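Local structure of phosphoserine aminotransferase SerC (Cytophaga hutchinsonii ATCC 33406, 3FFR) at residues Lys85-Val90 / Tyr110-Ala115; Ile125-Asp130 / Asp157-Ala162; Thr137-Ser142 / Leu297-Thr302; Gly194-Leu199 / Ala246-Leu251. The protein probably catalyses the pyridoxal phosphate-dependent transamination between phosphoserine and 2-oxoglutarate in serine biosynthesis, working as a class-V aminotransferase dimer. All coordinates share one frame; numbering follows the deposited sequence.

Interaction 1 (Lys85-Val90 / Tyr110-Ala115); sequences KSFHCV and YKEEAA
Y110 runs its whole side chain along the start of strand 85-90. Y110 CB packs 3.7 Å from F87 CD2, the two side chains crossing nearly at right angles, while Y110 CD2 passes 3.6 Å from the backbone O of S86. Farther out, Y110 CE2 lies 3.9 Å from K85 CD. At the tip, OH accepts a 3.2 Å hydrogen bond from K85 NZ; the extended lysine chain crosses the tyrosine obliquely to reach it, and D130 also holds both groups, by a salt bridge to K85 and a hydrogen bond to Y110. F87 continues the same face: with CG anti to the backbone N (chi1 173°), its ring runs beside E112 and CZ touches E112 CB at 3.7 Å. On the other face, V90 CG2 meets K111 CG at 3.9 Å, and H88 is fixed at its ring edge by S86 OG. Five backbone hydrogen bonds join the parallel strands from Y110 N to A114 N; the straightest, V90 N to E112 O, measures 2.8 Å. The pair closes the beta-alpha-beta unit through helix 93-104, which covers the H88 and V90 face. Strand 133-137 flanks 85-90 across from 108-113, the last strand of the seven-stranded sheet within this chain.

Interaction 2 (Ile125-Asp130 / Asp157-Ala162); sequences ITVPAD and DKNKDA
The type I beta turn N159-A162, which leads into strand 163-167, is tied through N159 and the preceding K158 to the loop I125-D130 ahead of strand 133-137. N159 sends its amide across the gap: ND2 gives a weak, bent hydrogen bond to P128 O (2.9 Å, 126° at the hydrogen) and a longer one to A129 O at 3.3 Å, which it meets from above the carbonyl plane. The other branch, OD1, turns back on its own turn and takes weak bonds from the backbone N atoms of D161 and A162, so both ends of the amide are used. K158 stays extended to CE and bends only at its last torsion (chi4 -63°), which brings NZ within 3.0 Å of I125 O; the backbone O of P122 is a second acceptor for this ammonium group. Between these polar grips, V127 parts its two methyls, CG1 lying 4.0 Å from N159 CB and CG2 4.0 Å from K158 CB. Two waters fill in along the backbone, both donating to K158 O: water 1 also donates to V127 O at 2.7 Å, and water 2 accepts from V127 N. Beneath, V127 rests on F155, on F87 of strand 85-90 and on I134 of strand 133-137, so the contact caps one end of the large sheet where these strands begin.

Interaction 3 (Thr137-Ser142 / Leu297-Thr302); sequences THNETS and LRSMTT
N139 and S299 make the tight centre of this buried contact: S299 OG donates to N139 OD1 over only 2.6 Å, approaching at 118° to the C=O and slightly tilted from its plane. From the other end of the amide, ND2 gives a 3.0 Å hydrogen bond to T302 OG1, which lies slightly out of the amide plane and which chi1 of 64° holds between the backbone N and the carbonyl carbon of its own residue. S146 OG adds a second bond at OD1 and S170 OG a second at ND2, so the amide is gripped at both ends and its flip is fixed. S299 is equally busy. Its hydroxyl accepts from T301 N at 3.1 Å and from T302 N at 3.0 Å, an ST turn and ST motif that fold the chain just before strand 302-307. With an alanine at N139, S299 OG and T302 OG1 would probably lose their mates across the contact, and a gap would open between the two segments. The looser part lies at T141, where apolar contact dwindles to one methyl pair, CG2 to T302 CG2 at 4.1 Å. T141 turns its hydroxyl to other partners, S170 OG and O3 of the pyridoxal phosphate lysine adduct at position 191, which places this edge of the contact in the active site, with the bound serine about 6 Å from the T141 side chain. Away from that site, segment 297-302 becomes partly exposed at R298 and M300, whose side chains lead off from N139.

Interaction 4 (Gly194-Leu199 / Ala246-Leu251); sequences GLPAGL and AMNIFL
N248 is the main bump of helix 246-262 here, and the bend of the loop L195-L199 is the hollow that receives it. Its amide enters between P196 and G198: ND2 donates to P196 O over 2.9 Å, coming from above the carbonyl plane, while OD1 lies 3.9 Å from P196 CD. The first torsion, -93° and away from the usual staggered positions, swings the amide into this bend. G198 shapes the floor: a CB there would stand 3.5 Å from N248 ND2 and, with phi at 132°, would jam against the preceding carbonyl as well. Leucines close in around the amide stem. L199 CB packs 3.9 Å from N248 CB, and its CD2 reaches on to I249 CG1 at 4.0 Å, the two side chains crossing near a right angle. L195 wedges in with CD1 against the backbone O of N248 (3.6 Å) and CD2 on L251 CB, and L251 CD1 in turn touches P196 CD. A leucine in place of N248 would probably leave P196 O without its donor and fit poorly against the backbone in the bend. N245, just ahead of the helix, also binds the loop, giving ND2 to G198 O. P196 and A197 pack on M247 and P244 of the second subunit, so the loop, which leads into strand 200-205, lies between helix 246-262 of its own chain and the start of that helix in its partner.

How the interactions relate
Interactions 1 and 2 are neighbours, centres 13 Å apart at the partly buried outer side of the large sheet, and are joined by D130 of interaction 2, whose carboxylate reaches K85 and Y110 of interaction 1. Regular strand pairing in the first gives way to irregular side-chain and water-mediated bonds to backbone carbonyls in the second. Interactions 3 and 4 are buried and nearer the chain's centre, yet differ in chemistry: hydroxyls and an amide link segments 137-142 and 297-302 near the cofactor, whereas 194-199 and 246-251 meet through an asparagine amide set among leucine side chains at the subunit interface. An asparagine side chain bridges the segments in interactions 2, 3 and 4. Interaction 4 lies within the chain loop closed by interaction 3.

Interaction 1 (Lys85-Val90 / Tyr110-Ala115)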
loop_
_atom_site.group_PDB
_atom_site.type_symbol
_atom_site.label_atom_id
_atom_site.label_comp_id
_atom_site.label_asym_id
_atom_site.label_seq_id
_atom_site.Cartn_x
_atom_site.Cartn_y
_atom_site.Cartn_z
ATOM N N LYS A 85 4.335 1.873 27.369
ATOM C CA LYS A 85 4.070 0.437 27.523
ATOM C C LYS A 85 2.809 -0.110 26.911
ATOM O O LYS A 85 1.742 0.484 26.971
ATOM C CB LYS A 85 3.996 0.096 29.024
ATOM C CG LYS A 85 5.198 0.526 29.895
ATOM C CD LYS A 85 5.171 -0.136 31.262
ATOM C CE LYS A 85 6.359 0.295 32.090
ATOM N NZ LYS A 85 6.425 -0.441 33.391
ATOM N N SER A 86 2.982 -1.273 26.303
ATOM C CA SER A 86 1.869 -2.027 25.774
ATOM C C SER A 86 1.833 -3.412 26.417
ATOM O O SER A 86 2.760 -3.835 27.093
ATOM C CB SER A 86 2.012 -2.176 24.269
ATOM O OG SER A 86 3.214 -2.855 23.962
ATOM N N PHE A 87 0.734 -4.105 26.177
ATOM C CA PHE A 87 0.527 -5.495 26.674
ATOM C C PHE A 87 0.049 -6.322 25.499
ATOM O O PHE A 87 -0.876 -5.907 24.777
ATOM C CB PHE A 87 -0.510 -5.487 27.805
ATOM C CG PHE A 87 -0.938 -6.853 28.277
ATOM C CD1 PHE A 87 -1.932 -7.553 27.620
ATOM C CD2 PHE A 87 -0.364 -7.411 29.391
ATOM C CE1 PHE A 87 -2.304 -8.793 28.048
ATOM C CE2 PHE A 87 -0.758 -8.669 29.842
ATOM C CZ PHE A 87 -1.706 -9.356 29.167
ATOM N N HIS A 88 0.674 -7.488 25.305
ATOM C CA HIS A 88 0.338 -8.364 24.197
ATOM C C HIS A 88 0.122 -9.812 24.611
ATOM O O HIS A 88 0.906 -10.351 25.349
ATOM C CB HIS A 88 1.512 -8.386 23.178
ATOM C CG HIS A 88 1.872 -7.042 22.617
ATOM N ND1 HIS A 88 1.648 -6.702 21.294
ATOM C CD2 HIS A 88 2.438 -5.961 23.199
ATOM C CE1 HIS A 88 2.035 -5.444 21.106
ATOM N NE2 HIS A 88 2.525 -4.975 22.242
ATOM N N CYS A 89 -0.941 -10.409 24.082
ATOM C CA CYS A 89 -1.135 -11.871 24.165
ATOM C C CYS A 89 -0.414 -12.481 22.971
ATOM O O CYS A 89 -0.754 -12.187 21.820
ATOM C CB CYS A 89 -2.622 -12.263 24.133
ATOM S SG CYS A 89 -3.436 -12.006 25.731
ATOM N N VAL A 90 0.573 -13.319 23.252
ATOM C CA VAL A 90 1.422 -13.921 22.212
ATOM C C VAL A 90 1.337 -15.437 22.220
ATOM O O VAL A 90 1.613 -16.063 23.252
ATOM C CB VAL A 90 2.902 -13.476 22.404
ATOM C CG1 VAL A 90 3.850 -14.229 21.429
ATOM C CG2 VAL A 90 3.018 -11.936 22.250
ATOM N N TYR A 110 4.678 -5.722 27.752
ATOM C CA TYR A 110 4.360 -6.901 28.551
ATOM C C TYR A 110 3.903 -7.979 27.607
ATOM O O TYR A 110 3.231 -7.712 26.612
ATOM C CB TYR A 110 3.238 -6.630 29.542
ATOM C CG TYR A 110 3.530 -5.582 30.605
ATOM C CD1 TYR A 110 4.380 -5.879 31.669
ATOM C CD2 TYR A 110 2.896 -4.349 30.606
ATOM C CE1 TYR A 110 4.644 -4.953 32.658
ATOM C CE2 TYR A 110 3.149 -3.421 31.594
ATOM C CZ TYR A 110 4.010 -3.730 32.620
ATOM O OH TYR A 110 4.250 -2.796 33.610
ATOM N N LYS A 111 4.253 -9.211 27.942
ATOM C CA LYS A 111 3.862 -10.355 27.160
ATOM C C LYS A 111 3.215 -11.437 28.009
ATOM O O LYS A 111 3.796 -11.878 29.012
ATOM C CB LYS A 111 5.095 -10.946 26.453
ATOM C CG LYS A 111 4.793 -12.184 25.690
ATOM C CD LYS A 111 5.927 -12.647 24.784
ATOM C CE LYS A 111 7.249 -12.798 25.522
ATOM N NZ LYS A 111 8.189 -13.655 24.733
ATOM N N GLU A 112 1.993 -11.787 27.634
ATOM C CA GLU A 112 1.272 -12.931 28.182
ATOM C C GLU A 112 1.396 -13.994 27.101
ATOM O O GLU A 112 0.841 -13.857 25.998
ATOM C CB GLU A 112 -0.191 -12.613 28.448
ATOM C CG GLU A 112 -0.959 -13.746 29.085
ATOM C CD GLU A 112 -0.605 -13.977 30.537
ATOM O OE1 GLU A 112 -0.126 -13.040 31.204
ATOM O OE2 GLU A 112 -0.858 -15.091 31.018
ATOM N N GLU A 113 2.117 -15.070 27.401
ATOM C CA GLU A 113 2.417 -16.073 26.334
ATOM C C GLU A 113 1.823 -17.430 26.524
ATOM O O GLU A 113 1.698 -17.911 27.647
ATOM C CB GLU A 113 3.957 -16.203 26.201
ATOM C CG GLU A 113 4.394 -17.002 24.981
ATOM C CD GLU A 113 5.860 -16.797 24.596
ATOM O OE1 GLU A 113 6.599 -16.118 25.326
ATOM O OE2 GLU A 113 6.265 -17.320 23.541
ATOM N N ALA A 114 1.368 -18.001 25.417
ATOM C CA ALA A 114 0.925 -19.401 25.391
ATOM C C ALA A 114 1.755 -20.096 24.318
ATOM O O ALA A 114 2.202 -19.491 23.349
ATOM C CB ALA A 114 -0.565 -19.522 25.060
ATOM N N ALA A 115 1.957 -21.390 24.515
ATOM C CA ALA A 115 2.741 -22.166 23.553
ATOM C C ALA A 115 2.075 -22.189 22.191
ATOM O O ALA A 115 0.861 -22.101 22.063
ATOM C CB ALA A 115 2.916 -23.627 24.058
#

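Interaction 2 (Ile125-Asp130 / Asp157-Ala162)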
loop_
_atom_site.group_PDB
_atom_site.type_symbol
_atom_site.label_atom_id
_atom_site.label_comp_id
_atom_site.label_asym_id
_atom_site.label_seq_id
_atom_site.Cartn_x
_atom_site.Cartn_y
_atom_site.Cartn_z
ATOM N N ILE A 125 -5.494 -14.580 33.732
ATOM C CA ILE A 125 -4.710 -13.464 33.201
ATOM C C ILE A 125 -5.008 -12.130 33.870
ATOM O O ILE A 125 -6.168 -11.791 34.103
ATOM C CB ILE A 125 -4.976 -13.327 31.677
ATOM C CG1 ILE A 125 -4.604 -14.641 30.964
ATOM C CG2 ILE A 125 -4.222 -12.129 31.051
ATOM C CD1 ILE A 125 -4.886 -14.622 29.450
ATOM N N THR A 126 -3.947 -11.417 34.222
ATOM C CA THR A 126 -4.077 -10.063 34.729
ATOM C C THR A 126 -3.289 -9.141 33.779
ATOM O O THR A 126 -2.407 -9.565 33.048
ATOM C CB THR A 126 -3.565 -9.912 36.167
ATOM O OG1 THR A 126 -2.185 -10.273 36.204
ATOM C CG2 THR A 126 -4.373 -10.770 37.160
ATOM N N VAL A 127 -3.649 -7.871 33.783
ATOM C CA VAL A 127 -3.004 -6.859 32.943
ATOM C C VAL A 127 -2.497 -5.743 33.842
ATOM O O VAL A 127 -3.285 -5.165 34.628
ATOM C CB VAL A 127 -3.996 -6.261 31.919
ATOM C CG1 VAL A 127 -3.320 -5.178 31.099
ATOM C CG2 VAL A 127 -4.614 -7.373 31.021
ATOM N N PRO A 128 -1.183 -5.433 33.770
ATOM C CA PRO A 128 -0.682 -4.350 34.604
ATOM C C PRO A 128 -1.398 -3.048 34.339
ATOM O O PRO A 128 -1.753 -2.717 33.194
ATOM C CB PRO A 128 0.788 -4.241 34.218
ATOM C CG PRO A 128 1.143 -5.615 33.716
ATOM C CD PRO A 128 -0.099 -6.156 33.062
ATOM N N ALA A 129 -1.558 -2.289 35.408
ATOM C CA ALA A 129 -2.260 -1.022 35.332
ATOM C C ALA A 129 -1.614 -0.022 34.401
ATOM O O ALA A 129 -2.301 0.805 33.781
ATOM C CB ALA A 129 -2.424 -0.415 36.765
ATOM N N ASP A 130 -0.296 -0.091 34.297
ATOM C CA ASP A 130 0.454 0.890 33.470
ATOM C C ASP A 130 0.551 0.501 31.990
ATOM O O ASP A 130 1.171 1.188 31.199
ATOM C CB ASP A 130 1.832 1.232 34.050
ATOM C CG ASP A 130 2.778 0.067 34.082
ATOM O OD1 ASP A 130 2.356 -1.060 33.740
ATOM O OD2 ASP A 130 3.950 0.294 34.479
ATOM N N ASP A 157 -12.454 -5.204 31.729
ATOM C CA ASP A 157 -12.441 -4.924 33.166
ATOM C C ASP A 157 -11.104 -5.133 33.843
ATOM O O ASP A 157 -10.910 -4.704 34.970
ATOM C CB ASP A 157 -13.534 -5.709 33.880
ATOM C CG ASP A 157 -14.909 -5.106 33.672
ATOM O OD1 ASP A 157 -15.034 -3.982 33.089
ATOM O OD2 ASP A 157 -15.878 -5.750 34.118
ATOM N N LYS A 158 -10.189 -5.784 33.145
ATOM C CA LYS A 158 -8.842 -6.036 33.687
ATOM C C LYS A 158 -7.972 -4.776 33.716
ATOM O O LYS A 158 -7.034 -4.658 34.499
ATOM C CB LYS A 158 -8.137 -7.133 32.895
ATOM C CG LYS A 158 -8.837 -8.464 32.936
ATOM C CD LYS A 158 -8.005 -9.500 32.174
ATOM C CE LYS A 158 -8.727 -10.832 32.012
ATOM N NZ LYS A 158 -9.016 -11.494 33.307
ATOM N N ASN A 159 -8.268 -3.855 32.809
ATOM C CA ASN A 159 -7.581 -2.559 32.751
ATOM C C ASN A 159 -8.514 -1.621 32.002
ATOM O O ASN A 159 -8.501 -1.567 30.789
ATOM C CB ASN A 159 -6.191 -2.653 32.099
ATOM C CG ASN A 159 -5.431 -1.346 32.132
ATOM O OD1 ASN A 159 -6.033 -0.277 32.069
ATOM N ND2 ASN A 159 -4.086 -1.420 32.170
ATOM N N LYS A 160 -9.317 -0.886 32.757
ATOM C CA LYS A 160 -10.402 -0.126 32.155
ATOM C C LYS A 160 -9.950 0.987 31.242
ATOM O O LYS A 160 -10.641 1.318 30.294
ATOM C CB LYS A 160 -11.363 0.365 33.237
ATOM C CG LYS A 160 -12.018 -0.887 33.894
ATOM C CD LYS A 160 -12.926 -0.575 34.928
ATOM C CE LYS A 160 -13.350 -1.836 35.662
ATOM N NZ LYS A 160 -12.210 -2.416 36.412
ATOM N N ASP A 161 -8.778 1.534 31.517
ATOM C CA ASP A 161 -8.297 2.674 30.755
ATOM C C ASP A 161 -7.522 2.282 29.509
ATOM O O ASP A 161 -7.303 3.112 28.603
ATOM C CB ASP A 161 -7.456 3.617 31.609
ATOM C CG ASP A 161 -8.302 4.485 32.485
ATOM O OD1 ASP A 161 -9.439 4.796 32.076
ATOM O OD2 ASP A 161 -7.842 4.863 33.570
ATOM N N ALA A 162 -7.119 1.035 29.451
ATOM C CA ALA A 162 -6.333 0.565 28.284
ATOM C C ALA A 162 -7.188 0.611 27.022
ATOM O O ALA A 162 -8.422 0.474 27.066
ATOM C CB ALA A 162 -5.813 -0.839 28.498
HETATM O O HOH W 1 -4.948 -3.159 35.470
HETATM O O HOH W 2 -5.865 -7.039 35.582
HETATM O O HOH W 3 -4.668 1.804 33.165
#

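Interaction 3 (Thr137-Ser142 / Leu297-Thr302)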
loop_
_atom_site.group_PDB
_atom_site.type_symbol
_atom_site.label_atom_id
_atom_site.label_comp_id
_atom_site.label_asym_id
_atom_site.label_seq_id
_atom_site.Cartn_x
_atom_site.Cartn_y
_atom_site.Cartn_z
ATOM N N THR A 137 -5.147 -11.150 19.624
ATOM C CA THR A 137 -5.219 -11.702 18.261
ATOM C C THR A 137 -6.386 -12.657 18.195
ATOM O O THR A 137 -6.355 -13.748 18.806
ATOM C CB THR A 137 -3.912 -12.360 17.890
ATOM O OG1 THR A 137 -2.874 -11.357 17.842
ATOM C CG2 THR A 137 -4.014 -13.059 16.543
ATOM N N HIS A 138 -7.427 -12.258 17.473
ATOM C CA HIS A 138 -8.629 -13.113 17.410
ATOM C C HIS A 138 -8.329 -14.436 16.729
ATOM O O HIS A 138 -8.855 -15.500 17.095
ATOM C CB HIS A 138 -9.821 -12.433 16.708
ATOM C CG HIS A 138 -10.934 -13.384 16.465
ATOM N ND1 HIS A 138 -11.076 -14.072 15.264
ATOM C CD2 HIS A 138 -11.829 -13.925 17.320
ATOM C CE1 HIS A 138 -12.067 -14.932 15.387
ATOM N NE2 HIS A 138 -12.531 -14.874 16.630
ATOM N N ASN A 139 -7.480 -14.376 15.714
ATOM C CA ASN A 139 -7.134 -15.562 14.914
ATOM C C ASN A 139 -5.644 -15.630 14.599
ATOM O O ASN A 139 -5.136 -14.845 13.777
ATOM C CB ASN A 139 -7.982 -15.617 13.639
ATOM C CG ASN A 139 -8.105 -17.038 13.080
ATOM O OD1 ASN A 139 -8.680 -17.939 13.744
ATOM N ND2 ASN A 139 -7.567 -17.264 11.895
ATOM N N GLU A 140 -4.923 -16.480 15.326
ATOM C CA GLU A 140 -3.452 -16.599 15.139
ATOM C C GLU A 140 -3.275 -17.577 13.999
ATOM O O GLU A 140 -3.314 -18.802 14.157
ATOM C CB GLU A 140 -2.744 -17.060 16.432
ATOM C CG GLU A 140 -1.256 -17.325 16.277
ATOM C CD GLU A 140 -0.468 -16.161 15.711
ATOM O OE1 GLU A 140 -0.366 -15.107 16.384
ATOM O OE2 GLU A 140 0.080 -16.366 14.620
ATOM N N THR A 141 -3.091 -16.975 12.837
ATOM C CA THR A 141 -3.087 -17.677 11.560
ATOM C C THR A 141 -1.988 -18.743 11.456
ATOM O O THR A 141 -2.117 -19.731 10.737
ATOM C CB THR A 141 -2.894 -16.664 10.408
ATOM O OG1 THR A 141 -3.635 -15.471 10.686
ATOM C CG2 THR A 141 -3.347 -17.249 9.049
ATOM N N SER A 142 -0.909 -18.531 12.191
ATOM C CA SER A 142 0.209 -19.479 12.140
ATOM C C SER A 142 -0.134 -20.827 12.780
ATOM O O SER A 142 0.294 -21.881 12.289
ATOM C CB SER A 142 1.482 -18.915 12.794
ATOM O OG SER A 142 1.301 -18.618 14.168
ATOM N N LEU A 297 -11.114 -23.440 21.111
ATOM C CA LEU A 297 -10.163 -22.454 20.591
ATOM C C LEU A 297 -9.669 -22.709 19.176
ATOM O O LEU A 297 -8.753 -22.046 18.689
ATOM C CB LEU A 297 -8.977 -22.324 21.571
ATOM C CG LEU A 297 -9.339 -21.969 23.018
ATOM C CD1 LEU A 297 -8.066 -21.868 23.878
ATOM C CD2 LEU A 297 -10.208 -20.703 23.089
ATOM N N ARG A 298 -10.289 -23.669 18.516
ATOM C CA ARG A 298 -9.918 -23.976 17.151
ATOM C C ARG A 298 -10.553 -22.965 16.207
ATOM O O ARG A 298 -11.751 -22.649 16.319
ATOM C CB ARG A 298 -10.380 -25.375 16.776
ATOM C CG ARG A 298 -9.666 -26.468 17.527
ATOM C CD ARG A 298 -10.258 -27.815 17.181
ATOM N NE ARG A 298 -9.735 -28.823 18.105
ATOM C CZ ARG A 298 -10.314 -29.990 18.333
ATOM N NH1 ARG A 298 -11.437 -30.280 17.719
ATOM N NH2 ARG A 298 -9.795 -30.825 19.217
ATOM N N SER A 299 -9.741 -22.459 15.289
ATOM C CA SER A 299 -10.224 -21.471 14.322
ATOM C C SER A 299 -11.260 -22.008 13.370
ATOM O O SER A 299 -11.127 -23.129 12.874
ATOM C CB SER A 299 -9.056 -20.932 13.478
ATOM O OG SER A 299 -9.518 -20.008 12.491
HETATM N N MSE A 300 -12.303 -21.228 13.141
HETATM C CA MSE A 300 -13.329 -21.579 12.142
HETATM C C MSE A 300 -12.929 -21.175 10.700
HETATM O O MSE A 300 -13.499 -21.673 9.716
HETATM C CB MSE A 300 -14.665 -20.901 12.497
HETATM C CG MSE A 300 -15.284 -21.299 13.783
HETATM SE SE MSE A 300 -16.176 -23.062 13.476
HETATM C CE MSE A 300 -17.108 -23.158 15.188
ATOM N N THR A 301 -11.939 -20.272 10.567
ATOM C CA THR A 301 -11.524 -19.694 9.269
ATOM C C THR A 301 -10.208 -20.182 8.694
ATOM O O THR A 301 -9.994 -20.189 7.470
ATOM C CB THR A 301 -11.525 -18.140 9.321
ATOM O OG1 THR A 301 -10.685 -17.678 10.397
ATOM C CG2 THR A 301 -12.945 -17.624 9.530
ATOM N N THR A 302 -9.312 -20.578 9.587
ATOM C CA THR A 302 -8.034 -21.157 9.173
ATOM C C THR A 302 -7.821 -22.411 10.021
ATOM O O THR A 302 -7.324 -22.349 11.146
ATOM C CB THR A 302 -6.871 -20.184 9.340
ATOM O OG1 THR A 302 -6.692 -19.881 10.725
ATOM C CG2 THR A 302 -7.105 -18.862 8.550
#

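Interaction 4 (Gly194-Leu199 / Ala246-Leu251)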
loop_
_atom_site.group_PDB
_atom_site.type_symbol
_atom_site.label_atom_id
_atom_site.label_comp_id
_atom_site.label_asym_id
_atom_site.label_seq_id
_atom_site.Cartn_x
_atom_site.Cartn_y
_atom_site.Cartn_z
ATOM N N GLY A 194 -11.360 -11.688 0.493
ATOM C CA GLY A 194 -11.203 -12.261 -0.844
ATOM C C GLY A 194 -10.731 -11.334 -1.955
ATOM O O GLY A 194 -11.137 -11.470 -3.137
ATOM N N LEU A 195 -9.895 -10.366 -1.583
ATOM C CA LEU A 195 -9.342 -9.431 -2.543
ATOM C C LEU A 195 -7.864 -9.705 -2.734
ATOM O O LEU A 195 -7.231 -10.340 -1.889
ATOM C CB LEU A 195 -9.505 -7.968 -2.065
ATOM C CG LEU A 195 -10.907 -7.423 -1.807
ATOM C CD1 LEU A 195 -10.837 -5.862 -1.674
ATOM C CD2 LEU A 195 -11.887 -7.833 -2.903
ATOM N N PRO A 196 -7.274 -9.206 -3.850
ATOM C CA PRO A 196 -5.824 -9.242 -3.902
ATOM C C PRO A 196 -5.252 -8.406 -2.756
ATOM O O PRO A 196 -5.878 -7.483 -2.299
ATOM C CB PRO A 196 -5.498 -8.539 -5.218
ATOM C CG PRO A 196 -6.693 -8.746 -6.056
ATOM C CD PRO A 196 -7.839 -8.571 -5.055
ATOM N N ALA A 197 -4.060 -8.748 -2.294
ATOM C CA ALA A 197 -3.423 -7.944 -1.247
ATOM C C ALA A 197 -3.153 -6.516 -1.790
ATOM O O ALA A 197 -3.009 -6.293 -2.997
ATOM C CB ALA A 197 -2.127 -8.614 -0.725
ATOM N N GLY A 198 -3.059 -5.597 -0.829
ATOM C CA GLY A 198 -2.792 -4.184 -1.065
ATOM C C GLY A 198 -3.696 -3.205 -0.349
ATOM O O GLY A 198 -3.740 -2.024 -0.693
ATOM N N LEU A 199 -4.349 -3.646 0.726
ATOM C CA LEU A 199 -5.186 -2.738 1.524
ATOM C C LEU A 199 -5.414 -3.247 2.942
ATOM O O LEU A 199 -5.869 -4.370 3.144
ATOM C CB LEU A 199 -6.566 -2.496 0.832
ATOM C CG LEU A 199 -7.431 -1.339 1.397
ATOM C CD1 LEU A 199 -6.757 0.058 1.093
ATOM C CD2 LEU A 199 -8.896 -1.442 0.898
ATOM N N ALA A 246 -6.920 2.679 -4.868
ATOM C CA ALA A 246 -8.311 2.851 -5.302
ATOM C C ALA A 246 -8.936 1.586 -5.849
ATOM O O ALA A 246 -10.137 1.341 -5.699
ATOM C CB ALA A 246 -8.406 4.012 -6.342
HETATM N N MSE A 247 -8.117 0.777 -6.516
HETATM C CA MSE A 247 -8.629 -0.465 -7.108
HETATM C C MSE A 247 -9.219 -1.316 -6.000
HETATM O O MSE A 247 -10.364 -1.832 -6.093
HETATM C CB MSE A 247 -7.575 -1.254 -7.905
HETATM C CG MSE A 247 -6.913 -0.437 -9.013
HETATM SE SE MSE A 247 -8.170 0.140 -10.399
HETATM C CE MSE A 247 -8.233 -1.384 -11.489
ATOM N N ASN A 248 -8.445 -1.486 -4.920
ATOM C CA ASN A 248 -8.923 -2.295 -3.803
ATOM C C ASN A 248 -10.048 -1.642 -3.015
ATOM O O ASN A 248 -10.909 -2.327 -2.484
ATOM C CB ASN A 248 -7.828 -2.788 -2.851
ATOM C CG ASN A 248 -7.308 -4.155 -3.221
ATOM O OD1 ASN A 248 -7.773 -4.788 -4.179
ATOM N ND2 ASN A 248 -6.309 -4.634 -2.450
ATOM N N ILE A 249 -10.021 -0.322 -2.885
ATOM C CA ILE A 249 -11.136 0.363 -2.189
ATOM C C ILE A 249 -12.421 0.121 -3.000
ATOM O O ILE A 249 -13.498 -0.139 -2.460
ATOM C CB ILE A 249 -10.839 1.870 -1.963
ATOM C CG1 ILE A 249 -9.676 1.996 -0.953
ATOM C CG2 ILE A 249 -12.087 2.592 -1.411
ATOM C CD1 ILE A 249 -9.104 3.443 -0.787
ATOM N N PHE A 250 -12.277 0.169 -4.322
ATOM C CA PHE A 250 -13.403 -0.092 -5.229
ATOM C C PHE A 250 -13.901 -1.521 -5.066
ATOM O O PHE A 250 -15.097 -1.795 -4.853
ATOM C CB PHE A 250 -12.985 0.120 -6.687
ATOM C CG PHE A 250 -14.075 -0.148 -7.683
ATOM C CD1 PHE A 250 -15.026 0.833 -7.963
ATOM C CD2 PHE A 250 -14.125 -1.338 -8.378
ATOM C CE1 PHE A 250 -16.016 0.615 -8.902
ATOM C CE2 PHE A 250 -15.124 -1.561 -9.315
ATOM C CZ PHE A 250 -16.067 -0.579 -9.568
ATOM N N LEU A 251 -12.967 -2.453 -5.153
ATOM C CA LEU A 251 -13.326 -3.865 -5.064
ATOM C C LEU A 251 -13.925 -4.179 -3.698
ATOM O O LEU A 251 -14.856 -4.977 -3.584
ATOM C CB LEU A 251 -12.116 -4.774 -5.325
ATOM C CG LEU A 251 -11.522 -4.794 -6.732
ATOM C CD1 LEU A 251 -10.254 -5.668 -6.686
ATOM C CD2 LEU A 251 -12.552 -5.306 -7.796
#